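Local atomic coordinates of papillomavirus transcription factor E2 (Human papillomavirus type 18, PDB entry 1QQH), a protein that regulates viral transcription, here represented by a fragment of the N-terminal activation domain through which E2 probably contacts partner proteins. Residues Lys3-Lys6 against Ala7-Gln11; Ser20-Lys23 against Thr24-Trp27; Tyr95-Gly99 against Tyr100-Tyr104. The protein carries 1 engineered substitution. One frame throughout, in Å; residues are numbered along the deposited sequence.

Interaction 1. Residues Lys3-Lys6 against Ala7-Gln11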
loop_
_atom_site.group_PDB
_atom_site.type_symbol
_atom_site.label_atom_id
_atom_site.label_comp_id
_atom_site.label_asym_id
_atom_site.label_seq_id
_atom_site.Cartn_x
_atom_site.Cartn_y
_atom_site.Cartn_z
ATOM N N LYS A 3 19.574 -4.127 1.504
ATOM C CA LYS A 3 18.178 -3.756 1.688
ATOM C C LYS A 3 17.723 -2.869 0.536
ATOM O O LYS A 3 16.554 -2.893 0.146
ATOM C CB LYS A 3 18.007 -3.018 3.020
ATOM C CG LYS A 3 16.564 -2.728 3.397
ATOM C CD LYS A 3 16.480 -2.081 4.769
ATOM C CE LYS A 3 15.038 -1.854 5.186
ATOM N NZ LYS A 3 14.939 -1.261 6.548
ATOM N N ALA A 4 18.654 -2.089 -0.005
ATOM C CA ALA A 4 18.352 -1.204 -1.122
ATOM C C ALA A 4 17.721 -2.021 -2.244
ATOM O O ALA A 4 16.829 -1.548 -2.949
ATOM C CB ALA A 4 19.625 -0.532 -1.613
ATOM N N HIS A 5 18.194 -3.255 -2.397
ATOM C CA HIS A 5 17.680 -4.161 -3.415
ATOM C C HIS A 5 16.303 -4.680 -3.006
ATOM O O HIS A 5 15.404 -4.830 -3.839
ATOM C CB HIS A 5 18.646 -5.337 -3.606
ATOM C CG HIS A 5 18.091 -6.446 -4.448
ATOM N ND1 HIS A 5 17.572 -6.237 -5.708
ATOM C CD2 HIS A 5 17.978 -7.773 -4.208
ATOM C CE1 HIS A 5 17.162 -7.390 -6.208
ATOM N NE2 HIS A 5 17.397 -8.338 -5.320
ATOM N N LYS A 6 16.146 -4.956 -1.714
ATOM C CA LYS A 6 14.884 -5.451 -1.189
ATOM C C LYS A 6 13.736 -4.525 -1.568
ATOM O O LYS A 6 12.744 -4.965 -2.146
ATOM C CB LYS A 6 14.968 -5.599 0.332
ATOM C CG LYS A 6 15.745 -6.831 0.787
ATOM C CD LYS A 6 14.994 -8.113 0.437
ATOM C CE LYS A 6 15.853 -9.353 0.639
ATOM N NZ LYS A 6 16.994 -9.402 -0.323
ATOM N N ALA A 7 13.877 -3.242 -1.253
ATOM C CA ALA A 7 12.842 -2.262 -1.572
ATOM C C ALA A 7 12.432 -2.340 -3.041
ATOM O O ALA A 7 11.267 -2.131 -3.383
ATOM C CB ALA A 7 13.336 -0.855 -1.245
ATOM N N ILE A 8 13.397 -2.653 -3.901
ATOM C CA ILE A 8 13.160 -2.748 -5.339
ATOM C C ILE A 8 12.300 -3.959 -5.702
ATOM O O ILE A 8 11.382 -3.865 -6.522
ATOM C CB ILE A 8 14.493 -2.852 -6.114
ATOM C CG1 ILE A 8 15.498 -1.829 -5.575
ATOM C CG2 ILE A 8 14.251 -2.616 -7.598
ATOM C CD1 ILE A 8 15.061 -0.378 -5.716
ATOM N N GLU A 9 12.608 -5.097 -5.092
ATOM C CA GLU A 9 11.867 -6.327 -5.342
ATOM C C GLU A 9 10.419 -6.133 -4.903
ATOM O O GLU A 9 9.478 -6.457 -5.632
ATOM C CB GLU A 9 12.510 -7.479 -4.565
ATOM C CG GLU A 9 11.943 -8.853 -4.875
ATOM C CD GLU A 9 12.799 -9.976 -4.305
ATOM O OE1 GLU A 9 12.466 -11.157 -4.543
ATOM O OE2 GLU A 9 13.805 -9.678 -3.620
ATOM N N LEU A 10 10.252 -5.590 -3.703
ATOM C CA LEU A 10 8.933 -5.336 -3.149
ATOM C C LEU A 10 8.131 -4.417 -4.066
ATOM O O LEU A 10 6.956 -4.661 -4.339
ATOM C CB LEU A 10 9.070 -4.706 -1.760
ATOM C CG LEU A 10 7.778 -4.281 -1.067
ATOM C CD1 LEU A 10 6.844 -5.464 -0.962
ATOM C CD2 LEU A 10 8.094 -3.711 0.310
ATOM N N GLN A 11 8.776 -3.362 -4.550
ATOM C CA GLN A 11 8.109 -2.413 -5.428
ATOM C C GLN A 11 7.595 -3.081 -6.699
ATOM O O GLN A 11 6.460 -2.852 -7.114
ATOM C CB GLN A 11 9.055 -1.284 -5.803
ATOM C CG GLN A 11 8.323 0.004 -6.065
ATOM C CD GLN A 11 7.722 0.564 -4.795
ATOM O OE1 GLN A 11 8.446 0.938 -3.870
ATOM N NE2 GLN A 11 6.393 0.617 -4.738
#
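His5 and Glu9, one helical turn apart, send their side chains out on the same flank of the helix, and the imidazole and the carboxylate meet obliquely with their planes 33° apart. The nearest approach, His5 NE2 to Glu9 OE2, is 4.2 Å, too long for a hydrogen bond. Glu9 swings CG anti to its own backbone N (chi1 -173°) and runs extended from there, which carries the carboxylate back toward the preceding turn. Lys6 approaches the same oxygen from a chain bent at chi2 and chi4; its NZ stops 4.6 Å from Glu9 OE2, so the attraction is probably electrostatic at a distance. On another flank, Ile8 also reaches back, its CD1 resting 3.5 Å from Ala4 O. Beneath the side chains, Ala7 N bonds to Lys3 O at 3.0 Å and Leu10 N to Lys6 O at 3.0 Å, the latter almost straight (176°). His5 O accepts from Glu9 N and, weakly, from Ile8 N. Leu10 and Ala7 touch Glu34 of helix 34-37, and Ala7 and Ile8 pack against Ile8 and Ala7 of the second subunit. The arrangement is that of the first turns of an amphipathic alpha-helix, with polar groups along one flank and, on another, apolar Ala7 and Ile8 set against their counterparts.

Interaction 2. Residues Ser20-Lys23 against Thr24-Trp27. Engineered in segment 20-23: Ala21 (natural residue Arg).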
loop_
_atom_site.group_PDB
_atom_site.type_symbol
_atom_site.label_atom_id
_atom_site.label_comp_id
_atom_site.label_asym_id
_atom_site.label_seq_id
_atom_site.Cartn_x
_atom_site.Cartn_y
_atom_site.Cartn_z
ATOM N N SER A 20 -2.990 -7.088 -10.721
ATOM C CA SER A 20 -3.592 -8.404 -10.552
ATOM C C SER A 20 -5.079 -8.298 -10.264
ATOM O O SER A 20 -5.631 -7.202 -10.123
ATOM C CB SER A 20 -2.930 -9.146 -9.394
ATOM O OG SER A 20 -3.379 -8.621 -8.154
ATOM N N ALA A 21 -5.716 -9.452 -10.146
ATOM C CA ALA A 21 -7.139 -9.512 -9.877
ATOM C C ALA A 21 -7.461 -9.178 -8.428
ATOM O O ALA A 21 -8.630 -9.084 -8.057
ATOM C CB ALA A 21 -7.665 -10.899 -10.215
ATOM N N TYR A 22 -6.434 -8.987 -7.604
ATOM C CA TYR A 22 -6.679 -8.696 -6.197
ATOM C C TYR A 22 -6.510 -7.226 -5.827
ATOM O O TYR A 22 -6.708 -6.852 -4.672
ATOM C CB TYR A 22 -5.790 -9.596 -5.319
ATOM C CG TYR A 22 -5.921 -11.055 -5.700
ATOM C CD1 TYR A 22 -4.941 -11.684 -6.469
ATOM C CD2 TYR A 22 -7.086 -11.772 -5.398
ATOM C CE1 TYR A 22 -5.119 -12.984 -6.940
ATOM C CE2 TYR A 22 -7.278 -13.070 -5.867
ATOM C CZ TYR A 22 -6.295 -13.669 -6.639
ATOM O OH TYR A 22 -6.498 -14.934 -7.138
ATOM N N LYS A 23 -6.180 -6.397 -6.816
ATOM C CA LYS A 23 -6.004 -4.959 -6.593
ATOM C C LYS A 23 -7.231 -4.278 -5.961
ATOM O O LYS A 23 -7.112 -3.231 -5.331
ATOM C CB LYS A 23 -5.645 -4.260 -7.910
ATOM C CG LYS A 23 -6.685 -4.397 -9.018
ATOM C CD LYS A 23 -6.183 -3.769 -10.321
ATOM C CE LYS A 23 -7.164 -3.972 -11.473
ATOM N NZ LYS A 23 -7.354 -5.412 -11.826
ATOM N N THR A 24 -8.406 -4.874 -6.119
ATOM C CA THR A 24 -9.628 -4.307 -5.555
ATOM C C THR A 24 -9.803 -4.619 -4.070
ATOM O O THR A 24 -10.591 -3.968 -3.383
ATOM C CB THR A 24 -10.881 -4.836 -6.299
ATOM O OG1 THR A 24 -10.854 -4.387 -7.658
ATOM C CG2 THR A 24 -12.164 -4.333 -5.635
ATOM N N GLU A 25 -9.087 -5.622 -3.569
ATOM C CA GLU A 25 -9.219 -5.979 -2.160
ATOM C C GLU A 25 -8.624 -4.890 -1.287
ATOM O O GLU A 25 -7.911 -4.008 -1.774
ATOM C CB GLU A 25 -8.502 -7.293 -1.849
ATOM C CG GLU A 25 -8.993 -8.498 -2.627
ATOM C CD GLU A 25 -8.266 -9.772 -2.223
ATOM O OE1 GLU A 25 -7.056 -9.688 -1.921
ATOM O OE2 GLU A 25 -8.899 -10.849 -2.220
ATOM N N ASP A 26 -8.931 -4.948 0.002
ATOM C CA ASP A 26 -8.377 -3.981 0.918
ATOM C C ASP A 26 -6.926 -4.364 1.176
ATOM O O ASP A 26 -6.617 -5.521 1.436
ATOM C CB ASP A 26 -9.144 -3.965 2.238
ATOM C CG ASP A 26 -10.533 -3.383 2.096
ATOM O OD1 ASP A 26 -10.700 -2.404 1.330
ATOM O OD2 ASP A 26 -11.463 -3.892 2.765
ATOM N N TRP A 27 -6.039 -3.386 1.064
ATOM C CA TRP A 27 -4.631 -3.597 1.320
ATOM C C TRP A 27 -4.181 -2.469 2.227
ATOM O O TRP A 27 -4.218 -1.297 1.843
ATOM C CB TRP A 27 -3.822 -3.564 0.028
ATOM C CG TRP A 27 -4.127 -4.692 -0.879
ATOM C CD1 TRP A 27 -5.049 -4.710 -1.885
ATOM C CD2 TRP A 27 -3.553 -6.006 -0.834
ATOM N NE1 TRP A 27 -5.085 -5.954 -2.472
ATOM C CE2 TRP A 27 -4.178 -6.768 -1.847
ATOM C CE3 TRP A 27 -2.576 -6.613 -0.037
ATOM C CZ2 TRP A 27 -3.858 -8.106 -2.083
ATOM C CZ3 TRP A 27 -2.257 -7.949 -0.272
ATOM C CH2 TRP A 27 -2.901 -8.679 -1.290
#
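Trp27 turns the NE1 edge of its indole to the carbonyl of Tyr22, and NE1 donates to Tyr22 O at 2.9 Å along a nearly straight line, with the oxygen in the ring plane. Glu25 N reaches the same oxygen at 2.9 Å, from the opposite face of the carbonyl plane, so two bonds grip one buried acceptor. Beside it the carboxylate of Glu25 runs alongside the Tyr22 ring, both groups pointing the same way with planes 51° apart; OE1 lies 3.6 Å from Tyr22 CB and OE2 3.8 Å from Tyr22 CD2. Lys47, Lys83 and Tyr73 bind this carboxylate from the sheet, which would probably favour its charged form, while Tyr22 OH is bonded to Asp141 O. Tyr73 also meets both rings edge-to-face, and Lys47 forms a cation-pi contact with Trp27. Two type I beta turns, Ser20-Lys23 and Tyr22-Glu25, overlap here in the loop that leaves helix 3-19, and the Glu25-Tyr22 backbone bond closes the second. Ser20 begins the first with an ST turn, OG accepting from Tyr22 N at 3.1 Å. The outer side is looser, with Thr24 exposed there and Ala21 an engineered residue where the natural sequence has Arg. Lys23 sets CG between its backbone N and carbonyl carbon (chi1 60°), and its chain bends at the last torsion to bring NZ back to Ser20 O, 3.0 Å away.

Interaction 3. Residues Tyr95-Gly99 against Tyr100-Tyr104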
loop_
_atom_site.group_PDB
_atom_site.type_symbol
_atom_site.label_atom_id
_atom_site.label_comp_id
_atom_site.label_asym_id
_atom_site.label_seq_id
_atom_site.Cartn_x
_atom_site.Cartn_y
_atom_site.Cartn_z
ATOM N N TYR A 95 1.338 -23.836 1.821
ATOM C CA TYR A 95 0.301 -23.328 0.955
ATOM C C TYR A 95 0.518 -24.104 -0.336
ATOM O O TYR A 95 1.643 -24.512 -0.635
ATOM C CB TYR A 95 0.427 -21.814 0.743
ATOM C CG TYR A 95 1.699 -21.326 0.080
ATOM C CD1 TYR A 95 1.712 -20.964 -1.269
ATOM C CD2 TYR A 95 2.873 -21.162 0.816
ATOM C CE1 TYR A 95 2.860 -20.445 -1.865
ATOM C CE2 TYR A 95 4.021 -20.649 0.235
ATOM C CZ TYR A 95 4.010 -20.291 -1.102
ATOM O OH TYR A 95 5.147 -19.767 -1.674
ATOM N N VAL A 96 -0.555 -24.350 -1.076
ATOM C CA VAL A 96 -0.427 -25.093 -2.319
ATOM C C VAL A 96 -0.030 -24.106 -3.397
ATOM O O VAL A 96 -0.752 -23.148 -3.665
ATOM C CB VAL A 96 -1.756 -25.785 -2.693
ATOM C CG1 VAL A 96 -1.573 -26.630 -3.944
ATOM C CG2 VAL A 96 -2.226 -26.648 -1.533
ATOM N N LYS A 97 1.134 -24.331 -3.988
ATOM C CA LYS A 97 1.628 -23.457 -5.034
ATOM C C LYS A 97 1.634 -24.207 -6.361
ATOM O O LYS A 97 2.492 -25.062 -6.607
ATOM C CB LYS A 97 3.037 -22.980 -4.699
ATOM C CG LYS A 97 3.601 -21.994 -5.703
ATOM C CD LYS A 97 5.007 -21.568 -5.326
ATOM C CE LYS A 97 5.560 -20.554 -6.312
ATOM N NZ LYS A 97 6.943 -20.161 -5.943
ATOM N N GLU A 98 0.668 -23.882 -7.212
ATOM C CA GLU A 98 0.551 -24.535 -8.505
ATOM C C GLU A 98 0.426 -26.042 -8.284
ATOM O O GLU A 98 1.185 -26.836 -8.837
ATOM C CB GLU A 98 1.770 -24.202 -9.376
ATOM C CG GLU A 98 1.915 -22.701 -9.673
ATOM C CD GLU A 98 3.092 -22.376 -10.586
ATOM O OE1 GLU A 98 3.071 -22.807 -11.758
ATOM O OE2 GLU A 98 4.036 -21.690 -10.136
ATOM N N GLY A 99 -0.532 -26.411 -7.439
ATOM C CA GLY A 99 -0.797 -27.809 -7.142
ATOM C C GLY A 99 0.106 -28.530 -6.159
ATOM O O GLY A 99 -0.191 -29.671 -5.783
ATOM N N TYR A 100 1.193 -27.894 -5.728
ATOM C CA TYR A 100 2.114 -28.541 -4.795
ATOM C C TYR A 100 2.250 -27.892 -3.423
ATOM O O TYR A 100 2.429 -26.676 -3.302
ATOM C CB TYR A 100 3.500 -28.669 -5.429
ATOM C CG TYR A 100 3.504 -29.575 -6.631
ATOM C CD1 TYR A 100 3.076 -29.111 -7.876
ATOM C CD2 TYR A 100 3.864 -30.921 -6.514
ATOM C CE1 TYR A 100 2.999 -29.967 -8.975
ATOM C CE2 TYR A 100 3.789 -31.787 -7.608
ATOM C CZ TYR A 100 3.354 -31.303 -8.831
ATOM O OH TYR A 100 3.242 -32.153 -9.908
ATOM N N ASN A 101 2.166 -28.722 -2.387
ATOM C CA ASN A 101 2.296 -28.250 -1.017
ATOM C C ASN A 101 3.663 -27.614 -0.829
ATOM O O ASN A 101 4.679 -28.233 -1.103
ATOM C CB ASN A 101 2.138 -29.409 -0.040
ATOM C CG ASN A 101 0.756 -30.035 -0.092
ATOM O OD1 ASN A 101 -0.172 -29.481 -0.698
ATOM N ND2 ASN A 101 0.606 -31.191 0.555
ATOM N N THR A 102 3.680 -26.374 -0.356
ATOM C CA THR A 102 4.929 -25.652 -0.139
ATOM C C THR A 102 5.013 -25.180 1.310
ATOM O O THR A 102 4.275 -24.287 1.722
ATOM C CB THR A 102 5.001 -24.430 -1.064
ATOM O OG1 THR A 102 4.686 -24.844 -2.399
ATOM C CG2 THR A 102 6.396 -23.807 -1.042
ATOM N N PHE A 103 5.907 -25.785 2.083
ATOM C CA PHE A 103 6.065 -25.410 3.485
ATOM C C PHE A 103 6.918 -24.166 3.696
ATOM O O PHE A 103 7.899 -23.963 2.996
ATOM C CB PHE A 103 6.694 -26.563 4.279
ATOM C CG PHE A 103 5.803 -27.748 4.421
ATOM C CD1 PHE A 103 5.626 -28.628 3.363
ATOM C CD2 PHE A 103 5.095 -27.957 5.601
ATOM C CE1 PHE A 103 4.752 -29.699 3.470
ATOM C CE2 PHE A 103 4.220 -29.021 5.724
ATOM C CZ PHE A 103 4.044 -29.900 4.651
ATOM N N TYR A 104 6.531 -23.325 4.648
ATOM C CA TYR A 104 7.335 -22.154 4.968
ATOM C C TYR A 104 7.725 -22.209 6.447
ATOM O O TYR A 104 8.294 -21.267 7.004
ATOM C CB TYR A 104 6.612 -20.844 4.610
ATOM C CG TYR A 104 5.273 -20.581 5.257
ATOM C CD1 TYR A 104 5.187 -19.954 6.495
ATOM C CD2 TYR A 104 4.086 -20.880 4.582
ATOM C CE1 TYR A 104 3.949 -19.613 7.050
ATOM C CE2 TYR A 104 2.846 -20.546 5.121
ATOM C CZ TYR A 104 2.784 -19.909 6.355
ATOM O OH TYR A 104 1.561 -19.558 6.875
#
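The Tyr95 ring has Thr102 CB over one face, 4.2 Å from the centroid and 15° off the normal, a CH-pi contact displaced toward the rim. At its edge, Tyr95 CD2 meets Tyr104 CD2 at 4.0 Å. Tyr95 holds CG between its backbone N and carbonyl carbon (chi1 62°), a setting that turns the ring toward Thr102. The Tyr100 ring carries Gly99 O over one face, while at its edge Tyr100 CD1 lies 3.1 Å from Glu98 O. Thr102 OG1 donates to Tyr100 O at 3.0 Å, across the carbonyl plane from Lys97 N, which also bonds there. Opposite the side of Tyr95 and Thr102, Val96 CG2 lies beside Asn101 OD1, 3.6 Å apart. Lys97-Tyr100 forms a type I' turn, with Glu98 and Gly99 at positive phi, joining the antiparallel strands of a beta hairpin with a two-residue loop. Strand 92-97 also pairs with strand 81-89. Tyr95 packs on Thr84 of that adjoining strand, on Val72 of strand 63-75 beyond it and on Pro41, and Tyr104, where the chain turns a corner, bonds through OH to Thr86 and touches Trp69.

The three contacts follow one another along the chain and none touches another. Interaction 1 lies in the N-terminal part of helix 3-19, and interaction 2 occupies the loop that leaves it; their centres are about 21 Å apart and their nearest atoms about 9 Å. The hairpin of interaction 3 stands about 25 Å from interaction 1 and about 22 Å from interaction 2, centre to centre, with nearest atoms about 11 Å away in both cases. Strands 63-75 and 81-89 give interactions 2 and 3 common ground, since each packs side chains on both. The second subunit touches interactions 1 and 2 but not the hairpin, so, of the three, only these two border it.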